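Long-range contact in protein phosphatase Slingshot homolog 2 (Homo sapiens, PDB 2NT2), which dephosphorylates and thereby activates cofilin, which stimulates actin filament disassembly, through the dual-specificity phosphatase catalytic domain present here: residues Asp57-Tyr71 against Ser93-Glu106. The protein carries 1 engineered substitution. Residues are numbered along the deposited sequence; the frame is centred on the assembly and turned at random.
Sequences DEEATDLLAYWNDTY and SRSASTVIAYAMKE. With SO4 (sulfate ion), chain D.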
ATOM      1  N   ASP A  57       2.867  -8.256 -10.194  1.00 20.71           N
ATOM      2  CA  ASP A  57       3.869  -8.603  -9.198  1.00 23.15           C
ATOM      3  C   ASP A  57       5.038  -9.345  -9.842  1.00 29.11           C
ATOM      4  O   ASP A  57       5.189 -10.558  -9.671  1.00 22.18           O
ATOM      5  CB  ASP A  57       3.249  -9.484  -8.106  1.00 19.26           C
ATOM      6  CG  ASP A  57       4.122  -9.583  -6.869  1.00 20.11           C
ATOM      7  OD1 ASP A  57       5.032  -8.743  -6.717  1.00 14.02           O
ATOM      8  OD2 ASP A  57       3.872 -10.498  -6.050  1.00 15.11           O
ATOM      9  N   GLU A  58       5.839  -8.604 -10.601  1.00 27.60           N
ATOM     10  CA  GLU A  58       6.954  -9.155 -11.349  1.00 24.05           C
ATOM     11  C   GLU A  58       8.145  -8.192 -11.373  1.00 24.30           C
ATOM     12  O   GLU A  58       7.958  -6.990 -11.219  1.00 17.22           O
ATOM     13  CB  GLU A  58       6.555  -9.486 -12.787  1.00 21.31           C
ATOM     14  CG  GLU A  58       5.224  -8.920 -13.236  1.00 32.48           C
ATOM     15  CD  GLU A  58       5.278  -8.374 -14.651  1.00 40.55           C
ATOM     16  OE1 GLU A  58       5.569  -7.174 -14.820  1.00 55.21           O
ATOM     17  OE2 GLU A  58       5.037  -9.183 -15.565  1.00 35.49           O
ATOM     18  N   GLU A  59       9.319  -8.762 -11.582  1.00 24.24           N
ATOM     19  CA  GLU A  59      10.586  -8.040 -11.559  1.00 30.72           C
ATOM     20  C   GLU A  59      10.594  -6.868 -12.538  1.00 27.26           C
ATOM     21  O   GLU A  59      11.293  -5.878 -12.325  1.00 28.96           O
ATOM     22  CB  GLU A  59      11.738  -9.000 -11.849  1.00 34.84           C
ATOM     23  CG  GLU A  59      12.735  -8.530 -12.884  1.00 42.43           C
ATOM     24  CD  GLU A  59      13.262  -9.655 -13.752  1.00 51.25           C
ATOM     25  OE1 GLU A  59      13.922  -9.330 -14.772  1.00 60.44           O
ATOM     26  OE2 GLU A  59      13.002 -10.848 -13.443  1.00 62.78           O
ATOM     27  N   ALA A  60       9.807  -6.990 -13.599  1.00 22.65           N
ATOM     28  CA  ALA A  60       9.767  -6.004 -14.669  1.00 20.53           C
ATOM     29  C   ALA A  60       8.900  -4.808 -14.297  1.00 22.53           C
ATOM     30  O   ALA A  60       8.864  -3.796 -14.999  1.00 23.52           O
ATOM     31  CB  ALA A  60       9.259  -6.642 -15.954  1.00 28.40           C
ATOM     32  N   THR A  61       8.189  -4.946 -13.183  1.00 21.99           N
ATOM     33  CA  THR A  61       7.343  -3.861 -12.703  1.00 23.45           C
ATOM     34  C   THR A  61       8.179  -2.766 -12.050  1.00 25.76           C
ATOM     35  O   THR A  61       8.968  -3.029 -11.139  1.00 15.75           O
ATOM     36  CB  THR A  61       6.303  -4.360 -11.679  1.00 27.08           C
ATOM     37  OG1 THR A  61       5.328  -5.169 -12.345  1.00 32.59           O
ATOM     38  CG2 THR A  61       5.584  -3.174 -11.058  1.00 15.33           C
ATOM     39  N   ASP A  62       7.984  -1.537 -12.516  1.00 27.92           N
ATOM     40  CA  ASP A  62       8.593  -0.362 -11.901  1.00 21.92           C
ATOM     41  C   ASP A  62       7.573   0.357 -11.016  1.00 24.04           C
ATOM     42  O   ASP A  62       6.868   1.252 -11.476  1.00 24.98           O
ATOM     43  CB  ASP A  62       9.154   0.569 -12.964  1.00 20.53           C
ATOM     44  CG  ASP A  62       9.667   1.897 -12.448  1.00 20.77           C
ATOM     45  OD1 ASP A  62       9.788   2.084 -11.221  1.00 23.79           O
ATOM     46  OD2 ASP A  62       9.940   2.785 -13.282  1.00 26.51           O
ATOM     47  N   LEU A  63       7.510  -0.046  -9.752  1.00 19.96           N
ATOM     48  CA  LEU A  63       6.578   0.533  -8.791  1.00 16.88           C
ATOM     49  C   LEU A  63       7.042   1.909  -8.317  1.00 12.30           C
ATOM     50  O   LEU A  63       6.237   2.777  -7.981  1.00 14.34           O
ATOM     51  CB  LEU A  63       6.433  -0.392  -7.583  1.00 16.50           C
ATOM     52  CG  LEU A  63       5.173  -1.247  -7.494  1.00 14.94           C
ATOM     53  CD1 LEU A  63       5.094  -1.899  -6.118  1.00 14.78           C
ATOM     54  CD2 LEU A  63       3.940  -0.413  -7.793  1.00  5.38           C
ATOM     55  N   LEU A  64       8.356   2.071  -8.291  1.00 12.71           N
ATOM     56  CA  LEU A  64       8.993   3.337  -7.960  1.00 16.89           C
ATOM     57  C   LEU A  64       8.328   4.503  -8.676  1.00 16.52           C
ATOM     58  O   LEU A  64       7.988   5.512  -8.049  1.00 18.59           O
ATOM     59  CB  LEU A  64      10.483   3.284  -8.303  1.00 19.97           C
ATOM     60  CG  LEU A  64      11.361   4.440  -7.828  1.00 22.78           C
ATOM     61  CD1 LEU A  64      10.854   5.027  -6.524  1.00 15.65           C
ATOM     62  CD2 LEU A  64      12.805   3.982  -7.671  1.00 22.75           C
ATOM     63  N   ALA A  65       8.105   4.365  -9.978  1.00  8.74           N
ATOM     64  CA  ALA A  65       7.438   5.407 -10.748  1.00 16.85           C
ATOM     65  C   ALA A  65       6.053   5.746 -10.222  1.00 22.45           C
ATOM     66  O   ALA A  65       5.493   6.794 -10.554  1.00 19.98           O
ATOM     67  CB  ALA A  65       7.375   4.994 -12.212  1.00 23.28           C
ATOM     68  N   TYR A  66       5.442   4.904  -9.389  1.00 22.03           N
ATOM     69  CA  TYR A  66       4.079   5.184  -8.950  1.00 17.13           C
ATOM     70  C   TYR A  66       3.980   5.620  -7.492  1.00 19.82           C
ATOM     71  O   TYR A  66       2.847   5.830  -7.030  1.00 15.14           O
ATOM     72  CB  TYR A  66       3.199   3.948  -9.114  1.00 19.52           C
ATOM     73  CG  TYR A  66       3.040   3.366 -10.490  1.00 26.74           C
ATOM     74  CD1 TYR A  66       3.925   2.409 -10.975  1.00 26.63           C
ATOM     75  CD2 TYR A  66       1.994   3.761 -11.317  1.00 25.68           C
ATOM     76  CE1 TYR A  66       3.776   1.870 -12.239  1.00 32.22           C
ATOM     77  CE2 TYR A  66       1.838   3.226 -12.584  1.00 27.94           C
ATOM     78  CZ  TYR A  66       2.730   2.281 -13.043  1.00 32.86           C
ATOM     79  OH  TYR A  66       2.575   1.750 -14.305  1.00 37.53           O
ATOM     80  N   TRP A  67       5.069   5.729  -6.727  1.00 17.66           N
ATOM     81  CA  TRP A  67       4.885   5.914  -5.290  1.00 21.64           C
ATOM     82  C   TRP A  67       4.420   7.334  -4.941  1.00 20.69           C
ATOM     83  O   TRP A  67       3.858   7.517  -3.850  1.00 17.63           O
ATOM     84  CB  TRP A  67       6.019   5.569  -4.392  1.00 15.58           C
ATOM     85  CG  TRP A  67       6.924   4.423  -4.438  1.00 15.89           C
ATOM     86  CD1 TRP A  67       8.276   4.615  -4.509  1.00 19.22           C
ATOM     87  CD2 TRP A  67       6.757   3.001  -4.419  1.00 15.73           C
ATOM     88  NE1 TRP A  67       8.956   3.416  -4.539  1.00 19.59           N
ATOM     89  CE2 TRP A  67       8.030   2.410  -4.485  1.00 15.83           C
ATOM     90  CE3 TRP A  67       5.623   2.185  -4.356  1.00 16.45           C
ATOM     91  CZ2 TRP A  67       8.222   1.027  -4.488  1.00 14.60           C
ATOM     92  CZ3 TRP A  67       5.819   0.817  -4.360  1.00 16.41           C
ATOM     93  CH2 TRP A  67       7.098   0.256  -4.423  1.00 17.11           C
ATOM     94  N   ASN A  68       4.615   8.336  -5.792  1.00 17.98           N
ATOM     95  CA  ASN A  68       4.128   9.670  -5.423  1.00 23.68           C
ATOM     96  C   ASN A  68       2.628   9.783  -5.684  1.00 16.75           C
ATOM     97  O   ASN A  68       1.915  10.498  -4.990  1.00 18.49           O
ATOM     98  CB  ASN A  68       4.899  10.758  -6.160  1.00 35.51           C
ATOM     99  CG  ASN A  68       4.263  12.128  -6.037  1.00 43.33           C
ATOM    100  OD1 ASN A  68       3.502  12.544  -6.914  1.00 57.68           O
ATOM    101  ND2 ASN A  68       4.574  12.852  -4.969  1.00 27.19           N
ATOM    102  N   ASP A  69       2.170   9.027  -6.672  1.00 20.32           N
ATOM    103  CA  ASP A  69       0.755   8.846  -6.958  1.00 20.99           C
ATOM    104  C   ASP A  69       0.082   8.161  -5.768  1.00 19.88           C
ATOM    105  O   ASP A  69      -0.983   8.553  -5.301  1.00 22.20           O
ATOM    106  CB  ASP A  69       0.555   7.962  -8.186  1.00 23.48           C
ATOM    107  CG  ASP A  69       0.845   8.642  -9.503  1.00 31.74           C
ATOM    108  OD1 ASP A  69       1.324   9.796  -9.501  1.00 33.22           O
ATOM    109  OD2 ASP A  69       0.591   8.012 -10.556  1.00 32.73           O
ATOM    110  N   THR A  70       0.742   7.103  -5.301  1.00 16.64           N
ATOM    111  CA  THR A  70       0.259   6.369  -4.134  1.00 13.10           C
ATOM    112  C   THR A  70       0.310   7.277  -2.911  1.00 16.21           C
ATOM    113  O   THR A  70      -0.638   7.354  -2.127  1.00 16.59           O
ATOM    114  CB  THR A  70       1.066   5.083  -3.915  1.00 15.43           C
ATOM    115  OG1 THR A  70       2.454   5.370  -3.720  1.00 17.15           O
ATOM    116  CG2 THR A  70       1.027   4.211  -5.173  1.00 10.85           C
ATOM    117  N   TYR A  71       1.417   8.007  -2.789  1.00 15.73           N
ATOM    118  CA  TYR A  71       1.541   8.995  -1.730  1.00 18.47           C
ATOM    119  C   TYR A  71       0.357   9.961  -1.739  1.00 22.80           C
ATOM    120  O   TYR A  71      -0.243  10.199  -0.688  1.00 29.42           O
ATOM    121  CB  TYR A  71       2.842   9.804  -1.866  1.00 17.86           C
ATOM    122  CG  TYR A  71       2.989  10.815  -0.746  1.00 22.50           C
ATOM    123  CD1 TYR A  71       3.445  10.408   0.505  1.00 26.08           C
ATOM    124  CD2 TYR A  71       2.680  12.155  -0.919  1.00 24.45           C
ATOM    125  CE1 TYR A  71       3.587  11.310   1.542  1.00 29.19           C
ATOM    126  CE2 TYR A  71       2.819  13.066   0.113  1.00 28.43           C
ATOM    127  CZ  TYR A  71       3.273  12.636   1.342  1.00 30.38           C
ATOM    128  OH  TYR A  71       3.416  13.530   2.377  1.00 36.51           O
ATOM    129  N   SER A  93       3.627  -8.217  -1.579  1.00 10.64           N
ATOM    130  CA  SER A  93       4.686  -7.619  -2.395  1.00 13.58           C
ATOM    131  C   SER A  93       4.315  -6.257  -2.952  1.00 10.11           C
ATOM    132  O   SER A  93       4.875  -5.220  -2.580  1.00 11.86           O
ATOM    133  CB  SER A  93       5.035  -8.601  -3.519  1.00  9.82           C
ATOM    134  OG  SER A  93       6.106  -8.145  -4.305  1.00 20.86           O
ATOM    135  N   ARG A  94       3.349  -6.200  -3.863  1.00  9.56           N
ATOM    136  CA  ARG A  94       2.983  -4.904  -4.441  1.00 15.39           C
ATOM    137  C   ARG A  94       2.435  -3.951  -3.386  1.00 17.52           C
ATOM    138  O   ARG A  94       2.801  -2.773  -3.329  1.00 12.56           O
ATOM    139  CB  ARG A  94       1.953  -5.090  -5.554  1.00 16.34           C
ATOM    140  CG  ARG A  94       2.503  -5.712  -6.831  1.00 17.07           C
ATOM    141  CD  ARG A  94       1.363  -6.048  -7.786  1.00 16.74           C
ATOM    142  NE  ARG A  94       0.635  -7.242  -7.365  1.00 13.41           N
ATOM    143  CZ  ARG A  94      -0.391  -7.764  -8.020  1.00 11.39           C
ATOM    144  NH1 ARG A  94      -0.836  -7.209  -9.136  1.00  7.03           N
ATOM    145  NH2 ARG A  94      -0.972  -8.857  -7.536  1.00  9.57           N
ATOM    146  N   SER A  95       1.526  -4.447  -2.550  1.00 16.77           N
ATOM    147  CA  SER A  95       0.919  -3.628  -1.511  1.00  9.89           C
ATOM    148  C   SER A  95       1.921  -3.305  -0.404  1.00 13.05           C
ATOM    149  O   SER A  95       2.005  -2.150   0.009  1.00 18.96           O
ATOM    150  CB  SER A  95      -0.316  -4.310  -0.932  1.00  7.10           C
ATOM    151  OG  SER A  95      -0.085  -5.666  -0.612  1.00 14.95           O
ATOM    152  N   ALA A  96       2.658  -4.323   0.049  1.00 12.08           N
ATOM    153  CA  ALA A  96       3.597  -4.133   1.154  1.00 12.94           C
ATOM    154  C   ALA A  96       4.656  -3.089   0.802  1.00 14.36           C
ATOM    155  O   ALA A  96       4.895  -2.169   1.582  1.00 10.37           O
ATOM    156  CB  ALA A  96       4.254  -5.432   1.576  1.00 19.64           C
ATOM    157  N   SER A  97       5.254  -3.239  -0.376  1.00 11.23           N
ATOM    158  CA  SER A  97       6.281  -2.332  -0.854  1.00 14.50           C
ATOM    159  C   SER A  97       5.777  -0.893  -0.885  1.00  9.79           C
ATOM    160  O   SER A  97       6.451   0.023  -0.417  1.00  9.10           O
ATOM    161  CB  SER A  97       6.740  -2.730  -2.262  1.00 19.30           C
ATOM    162  OG  SER A  97       6.887  -4.132  -2.370  1.00 38.28           O
ATOM    163  N   THR A  98       4.588  -0.711  -1.450  1.00 13.69           N
ATOM    164  CA  THR A  98       3.978   0.611  -1.528  1.00 17.34           C
ATOM    165  C   THR A  98       3.836   1.233  -0.145  1.00 15.04           C
ATOM    166  O   THR A  98       4.180   2.391   0.072  1.00  9.81           O
ATOM    167  CB  THR A  98       2.586   0.543  -2.188  1.00 20.63           C
ATOM    168  OG1 THR A  98       2.726   0.081  -3.533  1.00 16.17           O
ATOM    169  CG2 THR A  98       1.969   1.932  -2.256  1.00 14.85           C
ATOM    170  N   VAL A  99       3.346   0.431   0.798  1.00 21.26           N
ATOM    171  CA  VAL A  99       3.177   0.910   2.168  1.00 21.96           C
ATOM    172  C   VAL A  99       4.518   1.283   2.785  1.00 17.94           C
ATOM    173  O   VAL A  99       4.648   2.291   3.480  1.00 15.10           O
ATOM    174  CB  VAL A  99       2.473  -0.132   3.055  1.00 16.24           C
ATOM    175  CG1 VAL A  99       2.623   0.249   4.517  1.00  9.90           C
ATOM    176  CG2 VAL A  99       1.004  -0.264   2.687  1.00 11.34           C
ATOM    177  N   ILE A 100       5.553   0.482   2.520  1.00 16.41           N
ATOM    178  CA  ILE A 100       6.861   0.787   3.094  1.00 15.85           C
ATOM    179  C   ILE A 100       7.381   2.125   2.570  1.00 13.59           C
ATOM    180  O   ILE A 100       7.909   2.929   3.333  1.00 17.93           O
ATOM    181  CB  ILE A 100       7.890  -0.321   2.817  1.00 20.90           C
ATOM    182  CG1 ILE A 100       7.654  -1.617   3.585  1.00 19.91           C
ATOM    183  CG2 ILE A 100       9.296   0.205   3.088  1.00 15.19           C
ATOM    184  CD1 ILE A 100       7.910  -2.887   2.805  1.00 14.58           C
ATOM    185  N   ALA A 101       7.234   2.349   1.270  1.00 12.01           N
ATOM    186  CA  ALA A 101       7.648   3.573   0.613  1.00 12.40           C
ATOM    187  C   ALA A 101       6.913   4.782   1.173  1.00 16.81           C
ATOM    188  O   ALA A 101       7.511   5.832   1.388  1.00 14.43           O
ATOM    189  CB  ALA A 101       7.411   3.488  -0.890  1.00  6.22           C
ATOM    190  N   TYR A 102       5.604   4.653   1.386  1.00 13.25           N
ATOM    191  CA  TYR A 102       4.854   5.791   1.918  1.00 14.82           C
ATOM    192  C   TYR A 102       5.401   6.212   3.284  1.00 15.86           C
ATOM    193  O   TYR A 102       5.574   7.400   3.547  1.00 17.84           O
ATOM    194  CB  TYR A 102       3.369   5.459   2.023  1.00 14.30           C
ATOM    195  CG  TYR A 102       2.567   6.511   2.759  1.00 21.60           C
ATOM    196  CD1 TYR A 102       2.226   7.706   2.137  1.00 15.62           C
ATOM    197  CD2 TYR A 102       2.152   6.314   4.068  1.00 25.84           C
ATOM    198  CE1 TYR A 102       1.496   8.676   2.797  1.00 19.07           C
ATOM    199  CE2 TYR A 102       1.420   7.279   4.737  1.00 28.88           C
ATOM    200  CZ  TYR A 102       1.094   8.457   4.097  1.00 23.83           C
ATOM    201  OH  TYR A 102       0.363   9.413   4.767  1.00 21.80           O
ATOM    202  N   ALA A 103       5.674   5.240   4.143  1.00 15.81           N
ATOM    203  CA  ALA A 103       6.208   5.492   5.477  1.00 13.75           C
ATOM    204  C   ALA A 103       7.571   6.170   5.427  1.00 15.19           C
ATOM    205  O   ALA A 103       7.850   7.100   6.192  1.00 26.51           O
ATOM    206  CB  ALA A 103       6.278   4.200   6.274  1.00 14.63           C
ATOM    207  N   MET A 104       8.432   5.734   4.512  1.00 15.79           N
ATOM    208  CA  MET A 104       9.722   6.394   4.305  1.00 13.89           C
ATOM    209  C   MET A 104       9.512   7.869   3.967  1.00 17.13           C
ATOM    210  O   MET A 104      10.068   8.771   4.586  1.00 13.24           O
ATOM    211  CB  MET A 104      10.482   5.735   3.157  1.00 17.79           C
ATOM    212  CG  MET A 104      11.118   4.398   3.471  1.00 15.99           C
ATOM    213  SD  MET A 104      11.643   3.496   1.999  1.00 21.35           S
ATOM    214  CE  MET A 104      12.967   4.532   1.398  1.00 18.44           C
ATOM    215  N   LYS A 105       8.677   8.090   2.955  1.00 16.07           N
ATOM    216  CA  LYS A 105       8.362   9.445   2.522  1.00 22.46           C
ATOM    217  C   LYS A 105       7.676  10.257   3.616  1.00 27.50           C
ATOM    218  O   LYS A 105       8.111  11.357   3.958  1.00 36.28           O
ATOM    219  CB  LYS A 105       7.465   9.408   1.279  1.00 17.36           C
ATOM    220  CG  LYS A 105       7.294  10.782   0.644  1.00 22.33           C
ATOM    221  CD  LYS A 105       7.091  10.688  -0.860  1.00 20.46           C
ATOM    222  CE  LYS A 105       6.409  11.949  -1.381  1.00 23.10           C
ATOM    223  NZ  LYS A 105       7.135  13.176  -0.944  1.00 26.98           N
ATOM    224  N   GLU A 106       6.595   9.710   4.155  1.00 25.55           N
ATOM    225  CA  GLU A 106       5.717  10.413   5.081  1.00 20.06           C
ATOM    226  C   GLU A 106       6.390  10.732   6.403  1.00 22.47           C
ATOM    227  O   GLU A 106       6.366  11.886   6.851  1.00 23.70           O
ATOM    228  CB  GLU A 106       4.442   9.597   5.309  1.00 22.03           C
ATOM    229  CG  GLU A 106       3.429  10.190   6.261  1.00 25.10           C
ATOM    230  CD  GLU A 106       2.931  11.560   5.865  1.00 27.15           C
ATOM    231  OE1 GLU A 106       2.231  11.715   4.847  1.00 25.43           O
ATOM    232  OE2 GLU A 106       3.248  12.525   6.600  1.00 35.13           O
TER
HETATM  233  S   SO4 D 101       0.965  -9.404  -4.222  1.00 19.17           S
HETATM  234  O1  SO4 D 101      -0.396  -9.802  -4.549  1.00  8.35           O
HETATM  235  O2  SO4 D 101       1.884 -10.535  -4.333  1.00 17.74           O
HETATM  236  O3  SO4 D 101       1.408  -8.355  -5.147  1.00 19.04           O
HETATM  237  O4  SO4 D 101       0.998  -8.887  -2.850  1.00  9.64           O
HETATM  238  O   HOH W   1       3.803   4.946  -1.260  1.00 28.16           O
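The indole of Trp67 lies flat against the methyl of Ala101. CB of Ala101 sits 3.6 Å from the centroid of the five-membered ring of Trp67, a CH-pi contact. At the indole edge, near its plane, Thr98 OG1 is 3.3 Å from CZ3 of Trp67. That hydroxyl donates to Arg94 O, nearly in line with the carbonyl. Tyr138 of helix 129-143 meets the Trp67 ring edge-to-face. With an alanine here, the Ala101 methyl is likely to lose its cover and the Thr98 hydroxyl the ring edge it packs on, opening a gap between the helices.

The helical segments 67-71 and 94-106 cross at -74°, their axes 9.7 Å apart at the closest point. Water 1 donates to both Thr70 OG1 and Thr98 O and so ties them together. Further along, Tyr71 CG is anti to the backbone N (chi1 -179°), which carries the ring out to Lys105. The lysine chain crosses one face, with Lys105 CE 3.7 Å and NZ 4.4 Å from the Tyr71 ring centroid, the latter a cation-pi contact. Tyr102 meets the same ring obliquely.

At the other end, Ser93 OG donates to Asp57 OD1 on the syn side (2.7 Å). Asn128 also bonds to this carboxylate oxygen. CB of Asp57 covers one face of the Arg94 guanidinium. Arg94 NE gives sulfate O3 a nearly straight bond of 2.6 Å, and Glu39 forms a salt bridge with NH2. The sulfate also bonds Ser88 OG, at the engineered position of the phosphocysteine nucleophile. Backbone N of Met90, Val92, Ser93 and Arg94 donate to it too, so the anion sits in the P-loop cradle, consistent with the place of a substrate phosphate. Asp57 OD2 comes within 2.6 Å of sulfate O2, consistent with the general-acid aspartate of this family.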